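Local coordinates for putative thiosulfate sulfurtransferase YNJE (Escherichia coli, PDB 2WLR), which catalyses transfer of a sulfur atom from thiosulfate to cyanide, giving thiocyanate and sulfite, by way of a cysteine persulfide intermediate, at residues L283-S289 with I315-R319; I346-W350 with A378-W383; P181-K185 with D390-E395. All coordinates share one frame; numbering follows the deposited sequence.

In the fold
Read from the N terminus, the chain passes through its first rhodanese domain before reaching residues 181-185 in the second, which open contact 3; that loop closes 205 residues later, when residues 390-395 of the third domain arrive. Contacts 1 and 2 both fall within this span, in series. Contact 1 closes a loop of 25 residues, joining the lead-in to strand 288-292 with the approach to edge strand 319-320; contact 2 closes one of 27, setting helix 343-351 against the end of helix 369-380. Contacts 1 and 3 touch through Ile315 and Trp393, whereas the centres of contacts 2 and 3 lie about 24 Å apart. Two contacts thus shape one domain, and the third couples it to its neighbour.

Contact 1: L283-S289 with I315-R319; sequences LHRQDAS and IAGAR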
loop_
_atom_site.group_PDB
_atom_site.type_symbol
_atom_site.label_atom_id
_atom_site.label_comp_id
_atom_site.label_asym_id
_atom_site.label_seq_id
_atom_site.Cartn_x
_atom_site.Cartn_y
_atom_site.Cartn_z
ATOM N N LEU A 283 7.808 -20.833 9.731
ATOM C CA LEU A 283 8.149 -20.489 11.110
ATOM C C LEU A 283 9.532 -20.985 11.524
ATOM O O LEU A 283 10.058 -21.979 10.986
ATOM C CB LEU A 283 7.102 -21.035 12.076
ATOM C CG LEU A 283 5.666 -20.544 11.847
ATOM C CD1 LEU A 283 4.682 -21.390 12.667
ATOM C CD2 LEU A 283 5.568 -19.094 12.220
ATOM N N HIS A 284 10.115 -20.232 12.456
ATOM C CA HIS A 284 11.411 -20.549 13.068
ATOM C C HIS A 284 12.538 -20.618 12.065
ATOM O O HIS A 284 13.393 -21.508 12.128
ATOM C CB HIS A 284 11.269 -21.827 13.901
ATOM C CG HIS A 284 10.089 -21.784 14.810
ATOM N ND1 HIS A 284 9.018 -22.638 14.677
ATOM C CD2 HIS A 284 9.763 -20.922 15.801
ATOM C CE1 HIS A 284 8.102 -22.331 15.581
ATOM N NE2 HIS A 284 8.531 -21.296 16.275
ATOM N N ARG A 285 12.564 -19.656 11.142
ATOM C CA ARG A 285 13.574 -19.613 10.091
ATOM C C ARG A 285 14.121 -18.213 9.939
ATOM O O ARG A 285 13.442 -17.232 10.268
ATOM C CB ARG A 285 12.973 -20.040 8.767
ATOM C CG ARG A 285 12.646 -21.542 8.700
ATOM C CD ARG A 285 11.767 -21.904 7.504
ATOM N NE ARG A 285 12.451 -21.685 6.238
ATOM C CZ ARG A 285 11.877 -21.827 5.049
ATOM N NH1 ARG A 285 10.612 -22.213 4.980
ATOM N NH2 ARG A 285 12.554 -21.579 3.938
ATOM N N GLN A 286 15.322 -18.131 9.395
ATOM C CA GLN A 286 15.930 -16.854 9.045
ATOM C C GLN A 286 15.716 -16.509 7.570
ATOM O O GLN A 286 15.817 -15.333 7.175
ATOM C CB GLN A 286 17.416 -16.860 9.408
ATOM C CG GLN A 286 17.653 -17.091 10.898
ATOM C CD GLN A 286 17.051 -15.994 11.773
ATOM O OE1 GLN A 286 17.201 -14.796 11.483
ATOM N NE2 GLN A 286 16.359 -16.398 12.843
ATOM N N ASP A 287 15.425 -17.514 6.745
ATOM C CA ASP A 287 15.169 -17.314 5.326
ATOM C C ASP A 287 13.669 -17.246 4.969
ATOM O O ASP A 287 13.302 -17.259 3.779
ATOM C CB ASP A 287 15.889 -18.388 4.474
ATOM C CG ASP A 287 15.335 -19.788 4.682
ATOM O OD1 ASP A 287 14.775 -20.060 5.751
ATOM O OD2 ASP A 287 15.474 -20.633 3.768
ATOM N N ALA A 288 12.828 -17.156 5.995
ATOM C CA ALA A 288 11.391 -17.027 5.808
ATOM C C ALA A 288 10.782 -16.358 7.017
ATOM O O ALA A 288 11.293 -16.473 8.132
ATOM C CB ALA A 288 10.745 -18.417 5.574
ATOM N N SER A 289 9.674 -15.648 6.792
ATOM C CA SER A 289 8.891 -15.038 7.857
ATOM C C SER A 289 7.420 -15.233 7.606
ATOM O O SER A 289 6.968 -15.037 6.475
ATOM C CB SER A 289 9.151 -13.535 7.914
ATOM O OG SER A 289 10.445 -13.246 8.440
ATOM N N ILE A 315 -0.198 -16.564 16.311
ATOM C CA ILE A 315 0.566 -17.702 15.820
ATOM C C ILE A 315 1.962 -17.680 16.431
ATOM O O ILE A 315 2.717 -16.696 16.300
ATOM C CB ILE A 315 0.646 -17.709 14.277
ATOM C CG1 ILE A 315 -0.767 -17.781 13.692
ATOM C CG2 ILE A 315 1.589 -18.848 13.778
ATOM C CD1 ILE A 315 -0.820 -17.959 12.192
ATOM N N ALA A 316 2.321 -18.757 17.116
ATOM C CA ALA A 316 3.631 -18.838 17.752
ATOM C C ALA A 316 4.729 -18.861 16.698
ATOM O O ALA A 316 4.712 -19.672 15.762
ATOM C CB ALA A 316 3.726 -20.087 18.640
ATOM N N GLY A 317 5.694 -17.959 16.857
ATOM C CA GLY A 317 6.775 -17.794 15.929
ATOM C C GLY A 317 6.523 -16.732 14.863
ATOM O O GLY A 317 7.436 -16.428 14.116
ATOM N N ALA A 318 5.302 -16.200 14.795
ATOM C CA ALA A 318 4.987 -15.166 13.806
ATOM C C ALA A 318 5.655 -13.866 14.220
ATOM O O ALA A 318 5.746 -13.546 15.411
ATOM C CB ALA A 318 3.464 -14.987 13.685
ATOM N N ARG A 319 6.139 -13.139 13.228
ATOM C CA ARG A 319 6.795 -11.864 13.446
ATOM C C ARG A 319 5.803 -10.749 13.218
ATOM O O ARG A 319 5.019 -10.808 12.280
ATOM C CB ARG A 319 7.993 -11.750 12.530
ATOM C CG ARG A 319 9.092 -12.764 12.899
ATOM C CD ARG A 319 10.110 -12.980 11.832
ATOM N NE ARG A 319 11.221 -13.778 12.388
ATOM C CZ ARG A 319 12.048 -14.531 11.670
ATOM N NH1 ARG A 319 11.955 -14.629 10.356
ATOM N NH2 ARG A 319 13.003 -15.215 12.298
HETATM O O HOH W 1 9.757 -17.819 13.877
#
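The carbonyl oxygen of Arg285 is gripped end-on by Arg319, whose two terminal nitrogens both donate to it: NH2 to Arg285 O at 2.9 Å and NH1 at 3.0 Å. Sharing one acceptor bends both bonds, to 135° and 132° at the hydrogen, and the oxygen stands somewhat out of the guanidinium plane. NH1 of Arg319 also reaches Ser289 OG at 2.8 Å, a straighter bond that lies close to the plane of the group. The Arg319 side chain is extended from CG to NE (chi3 170°), which carries the guanidinium across to the other segment, and three bonds to two residues limit its rotation. Ser289 OG has a further partner in Gln359, and the amide of Gln286, hydrogen-bonded to Asn354, crosses Arg319 at about a right angle.

In the parallel sheet of the third rhodanese domain, strand 319-320 is the outermost strand beside 288-292, and this contact lies where the two strands begin. Just before Arg319, a type II turn runs from Ile315 to Ala318. Gly317 occupies its positive-phi position, where a CB would clash with His284 NE2 and be jammed against the preceding carbonyl. Leu283 lies against this turn: CD1 comes 3.5 Å from Ala316 O and touches Ile315 CG2, while CD2 packs on the Gly317 carbonyl carbon at 3.7 Å. Trp396 of helix 392-396 touches both Leu283 and Ile315. Nearby, a water accepts from His284 N at 2.8 Å and donates to Gly317 O at 2.7 Å.

Contact 2: I346-W350 with A378-W383; sequences ITAMW and ARAMGW
Ala378 meets residues 346-350 of helix 343-351 through its methyl group, with CB 4.1 Å from Trp350 CZ3. It belongs to the last turns of helix 369-380, which ends in a Schellman motif: Gly382 takes positive phi, and the backbone bonds Trp383 N to Ala378 O and Gly382 N to Arg379 O close the turn. In the third rhodanese domain this helix end and helix 343-351 pack together beside the central parallel sheet, whose strand 360-363 supplies Phe363 to touch both Ala378 and Trp350.

Next along the chain, Met381, a selenomethionine, is directed toward helix 343-351. Its chain bends at the last torsion (chi3 65°), bringing CE to 3.6 Å from Ile346 CG2 and 4.0 Å from Trp350 CZ3. The selenium stands obliquely to the Trp350 six-membered ring, 5.4 Å from its centroid, a Met-aromatic contact. Ile346 CG2 also covers one face of that indole.

After Gly382 the chain turns so that Trp383 presents a ring face to the edge of Trp350. This is a T-shaped stack, with the planes at 69° and Trp350 CE3 3.5 Å from Trp383 CH2. The indole nitrogen of Trp350 is hydrogen-bonded to Gly321 O, which helps fix the ring. Trp383 NE1 instead donates to a water at 2.9 Å, and that water donates in turn to Thr347 OG1, itself hydrogen-bonded to Ala343 O.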
loop_
_atom_site.group_PDB
_atom_site.type_symbol
_atom_site.label_atom_id
_atom_site.label_comp_id
_atom_site.label_asym_id
_atom_site.label_seq_id
_atom_site.Cartn_x
_atom_site.Cartn_y
_atom_site.Cartn_z
ATOM N N ILE A 346 8.599 1.507 5.561
ATOM C CA ILE A 346 8.041 0.170 5.697
ATOM C C ILE A 346 9.167 -0.853 5.842
ATOM O O ILE A 346 9.101 -1.738 6.714
ATOM C CB ILE A 346 7.086 -0.164 4.512
ATOM C CG1 ILE A 346 5.887 0.779 4.565
ATOM C CG2 ILE A 346 6.622 -1.595 4.572
ATOM C CD1 ILE A 346 4.926 0.778 3.364
ATOM N N THR A 347 10.181 -0.744 4.989
ATOM C CA THR A 347 11.329 -1.616 5.085
ATOM C C THR A 347 11.956 -1.592 6.477
ATOM O O THR A 347 12.254 -2.636 7.027
ATOM C CB THR A 347 12.360 -1.304 4.010
ATOM O OG1 THR A 347 11.718 -1.377 2.729
ATOM C CG2 THR A 347 13.533 -2.275 4.076
ATOM N N ALA A 348 12.095 -0.413 7.054
ATOM C CA ALA A 348 12.726 -0.298 8.386
ATOM C C ALA A 348 11.870 -0.912 9.472
ATOM O O ALA A 348 12.384 -1.569 10.403
ATOM C CB ALA A 348 12.986 1.143 8.691
HETATM N N MSE A 349 10.573 -0.728 9.402
HETATM C CA MSE A 349 9.752 -1.273 10.457
HETATM C C MSE A 349 9.726 -2.797 10.384
HETATM O O MSE A 349 9.724 -3.461 11.427
HETATM C CB MSE A 349 8.381 -0.611 10.577
HETATM C CG MSE A 349 7.354 -0.990 9.659
HETATM SE SE MSE A 349 5.812 0.247 10.024
HETATM C CE MSE A 349 4.812 -0.364 8.502
ATOM N N TRP A 350 9.759 -3.354 9.173
ATOM C CA TRP A 350 9.854 -4.808 8.990
ATOM C C TRP A 350 11.230 -5.350 9.414
ATOM O O TRP A 350 11.311 -6.384 10.096
ATOM C CB TRP A 350 9.463 -5.224 7.560
ATOM C CG TRP A 350 7.983 -5.126 7.297
ATOM C CD1 TRP A 350 6.991 -5.022 8.226
ATOM C CD2 TRP A 350 7.342 -5.136 6.025
ATOM N NE1 TRP A 350 5.774 -4.949 7.610
ATOM C CE2 TRP A 350 5.961 -5.024 6.265
ATOM C CE3 TRP A 350 7.806 -5.240 4.709
ATOM C CZ2 TRP A 350 5.021 -4.989 5.247
ATOM C CZ3 TRP A 350 6.869 -5.180 3.680
ATOM C CH2 TRP A 350 5.498 -5.091 3.964
ATOM N N ALA A 378 4.225 -4.652 -0.589
ATOM C CA ALA A 378 5.485 -5.381 -0.768
ATOM C C ALA A 378 5.739 -5.730 -2.226
ATOM O O ALA A 378 6.841 -5.658 -2.692
ATOM C CB ALA A 378 5.455 -6.668 0.076
ATOM N N ARG A 379 4.680 -6.087 -2.958
ATOM C CA ARG A 379 4.773 -6.335 -4.387
ATOM C C ARG A 379 5.268 -5.082 -5.134
ATOM O O ARG A 379 6.215 -5.154 -5.934
ATOM C CB ARG A 379 3.411 -6.780 -4.902
ATOM C CG ARG A 379 3.350 -7.010 -6.402
ATOM C CD ARG A 379 1.950 -7.411 -6.820
ATOM N NE ARG A 379 1.717 -7.448 -8.269
ATOM C CZ ARG A 379 0.938 -6.617 -8.956
ATOM N NH1 ARG A 379 0.346 -5.570 -8.399
ATOM N NH2 ARG A 379 0.801 -6.807 -10.268
ATOM N N ALA A 380 4.682 -3.914 -4.827
ATOM C CA ALA A 380 5.071 -2.633 -5.450
ATOM C C ALA A 380 6.512 -2.265 -5.068
ATOM O O ALA A 380 7.265 -1.644 -5.845
ATOM C CB ALA A 380 4.102 -1.551 -5.012
HETATM N N MSE A 381 6.917 -2.685 -3.876
HETATM C CA MSE A 381 8.269 -2.482 -3.358
HETATM C C MSE A 381 9.293 -3.417 -3.977
HETATM O O MSE A 381 10.488 -3.313 -3.665
HETATM C CB MSE A 381 8.265 -2.662 -1.842
HETATM C CG MSE A 381 7.658 -1.497 -1.123
HETATM SE SE MSE A 381 7.073 -1.869 0.727
HETATM C CE MSE A 381 8.682 -2.248 1.656
ATOM N N GLY A 382 8.839 -4.381 -4.778
ATOM C CA GLY A 382 9.730 -5.273 -5.489
ATOM C C GLY A 382 10.150 -6.483 -4.688
ATOM O O GLY A 382 11.102 -7.164 -5.069
ATOM N N TRP A 383 9.452 -6.799 -3.594
ATOM C CA TRP A 383 9.794 -7.989 -2.832
ATOM C C TRP A 383 9.375 -9.197 -3.671
ATOM O O TRP A 383 8.241 -9.258 -4.128
ATOM C CB TRP A 383 9.087 -7.975 -1.475
ATOM C CG TRP A 383 9.684 -7.011 -0.526
ATOM C CD1 TRP A 383 10.249 -5.797 -0.814
ATOM C CD2 TRP A 383 9.885 -7.230 0.868
ATOM N NE1 TRP A 383 10.760 -5.241 0.339
ATOM C CE2 TRP A 383 10.543 -6.098 1.386
ATOM C CE3 TRP A 383 9.544 -8.265 1.735
ATOM C CZ2 TRP A 383 10.886 -5.988 2.741
ATOM C CZ3 TRP A 383 9.890 -8.169 3.079
ATOM C CH2 TRP A 383 10.554 -7.036 3.574
HETATM O O HOH W 2 12.457 -2.911 0.574
#

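Contact 3: P181-K185 with D390-E395; sequences PLWNK and DGGWYE
One face of the Tyr394 ring is covered by Leu182, whose CD2 lies toward the rim, 4.1 Å from Tyr394 CD2. Backbone carbonyls also approach the ring: Leu182 O is 3.4 Å from Tyr394 CD2, and Pro181 O sits obliquely near CE2. The indole of Trp183 is met at its edge by the same tyrosine, CD1 to Tyr394 CE2 at 4.0 Å, and Tyr308 adds an edge-to-face partner to the phenol. The second flat pair is Asn184 and Asp390, whose amide and carboxylate planes are stacked at 23°.

Next to the tyrosine, Leu182 CD1 rests on the aliphatic part of Glu395, 3.8 Å from Glu395 CG, while the Glu395 carboxylate is hydrogen-bonded to Tyr389. The contact spans the interface between the second and third rhodanese domains: the turn between antiparallel strands 178-179 and 184-185, with the second, weakly bonded strand, meets residues 390-395 at the start of helix 392-396. This is close to the active-site loop, where the Tyr394 backbone is hydrogen-bonded to Gly366. A bound buffer molecule, EPE, lies about 3 Å from the Trp183 side chain.

Between the two segments, Lys185 N donates to the syn lone pair of Asp390 OD2, 2.9 Å away and nearly straight at 168°. With CG anti to the backbone N (chi1 -160°), Asp390 directs its carboxylate at the other domain, and OD1 forms a salt bridge with Arg218. Replacing this aspartate by an alanine removes the carboxylate, and is likely to leave the Lys185 amide and the Arg218 charge without this partner. A water lies 2.7 Å from Leu182 O and 2.8 Å from Gly391 O, between the two backbones.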
loop_
_atom_site.group_PDB
_atom_site.type_symbol
_atom_site.label_atom_id
_atom_site.label_comp_id
_atom_site.label_asym_id
_atom_site.label_seq_id
_atom_site.Cartn_x
_atom_site.Cartn_y
_atom_site.Cartn_z
ATOM N N PRO A 181 -17.013 -20.991 5.409
ATOM C CA PRO A 181 -16.972 -20.841 6.856
ATOM C C PRO A 181 -15.720 -20.190 7.452
ATOM O O PRO A 181 -15.722 -19.835 8.629
ATOM C CB PRO A 181 -17.032 -22.293 7.329
ATOM C CG PRO A 181 -16.259 -22.984 6.336
ATOM C CD PRO A 181 -16.671 -22.364 5.016
ATOM N N LEU A 182 -14.666 -20.025 6.662
ATOM C CA LEU A 182 -13.398 -19.517 7.183
ATOM C C LEU A 182 -13.031 -18.137 6.665
ATOM O O LEU A 182 -12.026 -17.585 7.058
ATOM C CB LEU A 182 -12.262 -20.486 6.855
ATOM C CG LEU A 182 -11.898 -21.588 7.849
ATOM C CD1 LEU A 182 -10.701 -22.351 7.266
ATOM C CD2 LEU A 182 -11.544 -21.044 9.234
ATOM N N TRP A 183 -13.855 -17.568 5.802
ATOM C CA TRP A 183 -13.477 -16.329 5.106
ATOM C C TRP A 183 -12.150 -16.475 4.349
ATOM O O TRP A 183 -11.327 -15.585 4.328
ATOM C CB TRP A 183 -13.555 -15.102 6.042
ATOM C CG TRP A 183 -14.962 -14.900 6.441
ATOM C CD1 TRP A 183 -15.506 -15.151 7.661
ATOM C CD2 TRP A 183 -16.047 -14.552 5.586
ATOM N NE1 TRP A 183 -16.855 -14.915 7.636
ATOM C CE2 TRP A 183 -17.223 -14.563 6.373
ATOM C CE3 TRP A 183 -16.145 -14.197 4.244
ATOM C CZ2 TRP A 183 -18.484 -14.227 5.849
ATOM C CZ3 TRP A 183 -17.383 -13.870 3.717
ATOM C CH2 TRP A 183 -18.546 -13.886 4.529
ATOM N N ASN A 184 -12.010 -17.628 3.719
ATOM C CA ASN A 184 -11.022 -17.861 2.704
ATOM C C ASN A 184 -11.631 -17.568 1.348
ATOM O O ASN A 184 -12.845 -17.480 1.171
ATOM C CB ASN A 184 -10.472 -19.295 2.774
ATOM C CG ASN A 184 -9.367 -19.440 3.814
ATOM O OD1 ASN A 184 -9.010 -18.451 4.489
ATOM N ND2 ASN A 184 -8.798 -20.624 3.933
ATOM N N LYS A 185 -10.755 -17.385 0.369
ATOM C CA LYS A 185 -11.199 -17.155 -0.997
ATOM C C LYS A 185 -12.095 -18.302 -1.473
ATOM O O LYS A 185 -11.967 -19.450 -1.053
ATOM C CB LYS A 185 -10.012 -16.992 -1.950
ATOM C CG LYS A 185 -9.153 -18.231 -2.127
ATOM C CD LYS A 185 -8.065 -17.974 -3.146
ATOM C CE LYS A 185 -6.941 -18.967 -3.007
ATOM N NZ LYS A 185 -7.408 -20.359 -3.197
ATOM N N ASP A 390 -3.980 -17.244 3.739
ATOM C CA ASP A 390 -5.392 -16.887 3.739
ATOM C C ASP A 390 -6.061 -17.157 5.096
ATOM O O ASP A 390 -6.702 -16.266 5.695
ATOM C CB ASP A 390 -6.112 -17.681 2.617
ATOM C CG ASP A 390 -7.449 -17.071 2.176
ATOM O OD1 ASP A 390 -7.945 -16.070 2.750
ATOM O OD2 ASP A 390 -8.056 -17.653 1.253
ATOM N N GLY A 391 -5.871 -18.378 5.606
ATOM C CA GLY A 391 -6.584 -18.789 6.819
ATOM C C GLY A 391 -6.361 -17.884 8.024
ATOM O O GLY A 391 -7.286 -17.608 8.808
ATOM N N GLY A 392 -5.119 -17.434 8.182
ATOM C CA GLY A 392 -4.769 -16.516 9.246
ATOM C C GLY A 392 -5.069 -17.048 10.625
ATOM O O GLY A 392 -5.044 -18.266 10.885
ATOM N N TRP A 393 -5.366 -16.125 11.521
ATOM C CA TRP A 393 -5.612 -16.488 12.904
ATOM C C TRP A 393 -6.925 -17.252 13.032
ATOM O O TRP A 393 -7.051 -18.148 13.862
ATOM C CB TRP A 393 -5.608 -15.237 13.780
ATOM C CG TRP A 393 -6.052 -15.525 15.186
ATOM C CD1 TRP A 393 -7.190 -15.102 15.779
ATOM C CD2 TRP A 393 -5.317 -16.258 16.170
ATOM N NE1 TRP A 393 -7.238 -15.560 17.088
ATOM C CE2 TRP A 393 -6.103 -16.275 17.343
ATOM C CE3 TRP A 393 -4.105 -16.934 16.157
ATOM C CZ2 TRP A 393 -5.687 -16.948 18.511
ATOM C CZ3 TRP A 393 -3.690 -17.601 17.291
ATOM C CH2 TRP A 393 -4.480 -17.584 18.463
ATOM N N TYR A 394 -7.910 -16.936 12.209
ATOM C CA TYR A 394 -9.179 -17.673 12.263
ATOM C C TYR A 394 -9.013 -19.158 12.024
ATOM O O TYR A 394 -9.557 -19.981 12.753
ATOM C CB TYR A 394 -10.178 -17.100 11.234
ATOM C CG TYR A 394 -11.654 -17.427 11.411
ATOM C CD1 TYR A 394 -12.179 -17.872 12.633
ATOM C CD2 TYR A 394 -12.547 -17.230 10.374
ATOM C CE1 TYR A 394 -13.540 -18.154 12.771
ATOM C CE2 TYR A 394 -13.894 -17.507 10.505
ATOM C CZ TYR A 394 -14.390 -17.944 11.715
ATOM O OH TYR A 394 -15.748 -18.194 11.792
ATOM N N GLU A 395 -8.261 -19.522 11.000
ATOM C CA GLU A 395 -8.000 -20.914 10.734
ATOM C C GLU A 395 -7.075 -21.507 11.787
ATOM O O GLU A 395 -7.377 -22.585 12.341
ATOM C CB GLU A 395 -7.415 -21.085 9.341
ATOM C CG GLU A 395 -7.277 -22.557 8.958
ATOM C CD GLU A 395 -6.534 -22.794 7.687
ATOM O OE1 GLU A 395 -5.603 -22.023 7.339
ATOM O OE2 GLU A 395 -6.879 -23.813 7.059
HETATM O O HOH W 3 -9.513 -16.686 7.307
#